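Local coordinates for SusD superfamily protein (Parabacteroides distasonis, PDB 3OTN), which probably binds carbohydrate or another nutrient at the bacterial outer membrane, at residues 65-69 and 70-74. Numbering follows the deposited sequence.
Sequences KDFQD and LLVSD. With EDO (1,2-ethanediol), chain L.
V72 lays its methyl CG2 over one face of the F67 ring, 3.8 Å from the ring centroid and 29° off the normal, a CH-pi contact. The methyl is shifted toward the CD2 side of the ring, where CG2 comes within 3.4 Å of F67 CD2. The valine torsion decides which branch does this: CG1 stands anti to the backbone N (chi1 171°), and CG2, beside that N, is turned back onto the phenylalanine. What brings the two residues together is a Schellman motif, a classic way of ending a helix. L70 takes positive phi, and L71 N reaches D66 O at 2.8 Å. The companion bond, L70 N to F67 O, is longer at 3.3 Å, its donor well above the carbonyl plane. On another flank L71 CG rests 3.7 Å from D69 CB. A water links D66 OD2, to which it donates, with S73 OG in the departing chain, while S76 OG also bonds D66 OD2; ethanediol, probably from the crystallisation liquor, donates to L70 O and V72 O. Helix 64-68 ends at the protein surface and its chain leaves toward helix 79-100, with F67 buried against Y50 and M51, and L70 reaching M51 and Y456 in neighbouring loops.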
ATOM      1  N   LYS A  65      10.447  18.216  -0.358  1.00 27.29           N
ATOM      2  CA  LYS A  65      11.696  18.760  -0.918  1.00 29.07           C
ATOM      3  C   LYS A  65      12.873  17.786  -0.980  1.00 26.81           C
ATOM      4  O   LYS A  65      13.524  17.715  -2.012  1.00 27.52           O
ATOM      5  CB  LYS A  65      12.160  20.040  -0.184  1.00 31.17           C
ATOM      6  N   ASP A  66      13.170  17.083   0.120  1.00 28.08           N
ATOM      7  CA  ASP A  66      14.262  16.067   0.132  1.00 26.48           C
ATOM      8  C   ASP A  66      14.090  15.050  -1.039  1.00 26.99           C
ATOM      9  O   ASP A  66      15.049  14.683  -1.718  1.00 25.74           O
ATOM     10  CB  ASP A  66      14.262  15.242   1.425  1.00 29.73           C
ATOM     11  CG  ASP A  66      15.010  15.881   2.580  1.00 31.79           C
ATOM     12  OD1 ASP A  66      15.335  17.080   2.544  1.00 30.95           O
ATOM     13  OD2 ASP A  66      15.217  15.137   3.567  1.00 35.82           O
ATOM     14  N   PHE A  67      12.858  14.603  -1.226  1.00 23.93           N
ATOM     15  CA  PHE A  67      12.507  13.589  -2.217  1.00 26.70           C
ATOM     16  C   PHE A  67      12.598  14.194  -3.624  1.00 29.63           C
ATOM     17  O   PHE A  67      13.220  13.606  -4.498  1.00 26.61           O
ATOM     18  CB  PHE A  67      11.120  12.996  -1.938  1.00 26.29           C
ATOM     19  CG  PHE A  67      10.998  12.380  -0.557  1.00 24.78           C
ATOM     20  CD1 PHE A  67      10.683  13.165   0.524  1.00 23.89           C
ATOM     21  CD2 PHE A  67      11.266  11.041  -0.341  1.00 31.63           C
ATOM     22  CE1 PHE A  67      10.599  12.652   1.806  1.00 27.63           C
ATOM     23  CE2 PHE A  67      11.198  10.503   0.956  1.00 25.97           C
ATOM     24  CZ  PHE A  67      10.841  11.324   2.025  1.00 24.79           C
ATOM     25  N   GLN A  68      12.013  15.377  -3.825  1.00 32.36           N
ATOM     26  CA  GLN A  68      12.169  16.094  -5.122  1.00 34.42           C
ATOM     27  C   GLN A  68      13.611  16.381  -5.527  1.00 33.42           C
ATOM     28  O   GLN A  68      13.959  16.326  -6.710  1.00 33.29           O
ATOM     29  CB  GLN A  68      11.403  17.425  -5.120  1.00 34.82           C
ATOM     30  CG  GLN A  68      11.214  18.015  -6.507  1.00 42.71           C
ATOM     31  CD  GLN A  68      10.267  19.200  -6.502  1.00 46.87           C
ATOM     32  OE1 GLN A  68      10.414  20.104  -5.693  1.00 42.21           O
ATOM     33  NE2 GLN A  68       9.286  19.194  -7.410  1.00 46.16           N
ATOM     34  N   ASP A  69      14.440  16.714  -4.545  1.00 31.98           N
ATOM     35  CA  ASP A  69      15.813  17.109  -4.811  1.00 33.87           C
ATOM     36  C   ASP A  69      16.788  15.942  -4.895  1.00 34.17           C
ATOM     37  O   ASP A  69      17.981  16.154  -5.149  1.00 34.13           O
ATOM     38  CB  ASP A  69      16.288  18.099  -3.742  1.00 35.27           C
ATOM     39  CG  ASP A  69      15.587  19.449  -3.837  1.00 40.18           C
ATOM     40  OD1 ASP A  69      14.964  19.737  -4.880  1.00 43.80           O
ATOM     41  OD2 ASP A  69      15.672  20.213  -2.863  1.00 41.36           O
ATOM     42  N   LEU A  70      16.297  14.721  -4.682  1.00 30.15           N
ATOM     43  CA  LEU A  70      17.175  13.562  -4.539  1.00 30.75           C
ATOM     44  C   LEU A  70      18.238  13.816  -3.456  1.00 31.21           C
ATOM     45  O   LEU A  70      19.438  13.612  -3.675  1.00 34.92           O
ATOM     46  CB  LEU A  70      17.774  13.166  -5.891  1.00 30.78           C
ATOM     47  CG  LEU A  70      17.155  11.940  -6.566  1.00 37.50           C
ATOM     48  CD1 LEU A  70      15.670  12.031  -6.736  1.00 37.37           C
ATOM     49  CD2 LEU A  70      17.855  11.733  -7.912  1.00 36.89           C
ATOM     50  N   LEU A  71      17.779  14.311  -2.308  1.00 27.87           N
ATOM     51  CA  LEU A  71      18.607  14.535  -1.126  1.00 28.95           C
ATOM     52  C   LEU A  71      18.055  13.829   0.114  1.00 25.38           C
ATOM     53  O   LEU A  71      18.353  14.218   1.225  1.00 26.93           O
ATOM     54  CB  LEU A  71      18.692  16.031  -0.817  1.00 31.49           C
ATOM     55  CG  LEU A  71      19.310  16.915  -1.888  1.00 35.68           C
ATOM     56  CD1 LEU A  71      19.365  18.349  -1.349  1.00 38.47           C
ATOM     57  CD2 LEU A  71      20.695  16.385  -2.258  1.00 30.45           C
ATOM     58  N   VAL A  72      17.254  12.804  -0.090  1.00 21.16           N
ATOM     59  CA  VAL A  72      16.812  11.927   0.972  1.00 20.00           C
ATOM     60  C   VAL A  72      18.047  11.423   1.756  1.00 23.89           C
ATOM     61  O   VAL A  72      19.105  11.101   1.159  1.00 23.19           O
ATOM     62  CB  VAL A  72      15.948  10.784   0.395  1.00 22.11           C
ATOM     63  CG1 VAL A  72      15.634   9.701   1.447  1.00 19.55           C
ATOM     64  CG2 VAL A  72      14.625  11.365  -0.143  1.00 24.28           C
ATOM     65  N   SER A  73      17.923  11.438   3.081  1.00 21.59           N
ATOM     66  CA  SER A  73      19.039  11.102   3.988  1.00 23.18           C
ATOM     67  C   SER A  73      18.521  10.274   5.152  1.00 21.31           C
ATOM     68  O   SER A  73      17.295  10.036   5.279  1.00 19.59           O
ATOM     69  CB  SER A  73      19.705  12.378   4.527  1.00 24.80           C
ATOM     70  OG  SER A  73      18.925  12.987   5.546  1.00 23.88           O
ATOM     71  N   ASP A  74      19.447   9.860   6.020  1.00 20.31           N
ATOM     72  CA  ASP A  74      19.065   9.122   7.228  1.00 20.02           C
ATOM     73  C   ASP A  74      18.248   9.974   8.218  1.00 20.87           C
ATOM     74  O   ASP A  74      17.706   9.441   9.158  1.00 21.10           O
ATOM     75  CB  ASP A  74      20.302   8.499   7.905  1.00 21.01           C
ATOM     76  CG  ASP A  74      21.370   9.498   8.233  1.00 27.22           C
ATOM     77  OD1 ASP A  74      21.125  10.735   8.128  1.00 24.02           O
ATOM     78  OD2 ASP A  74      22.481   9.025   8.575  1.00 29.53           O
TER
HETATM   79  C1  EDO L 613      20.809  10.392  -1.523  1.00 33.57           C
HETATM   80  O1  EDO L 613      19.537  11.024  -1.447  1.00 28.50           O
HETATM   81  C2  EDO L 613      21.828  11.413  -1.974  1.00 36.98           C
HETATM   82  O2  EDO L 613      21.540  11.687  -3.338  1.00 35.36           O
HETATM   83  O   HOH W   1      17.240  15.289   5.142  1.00 46.21           O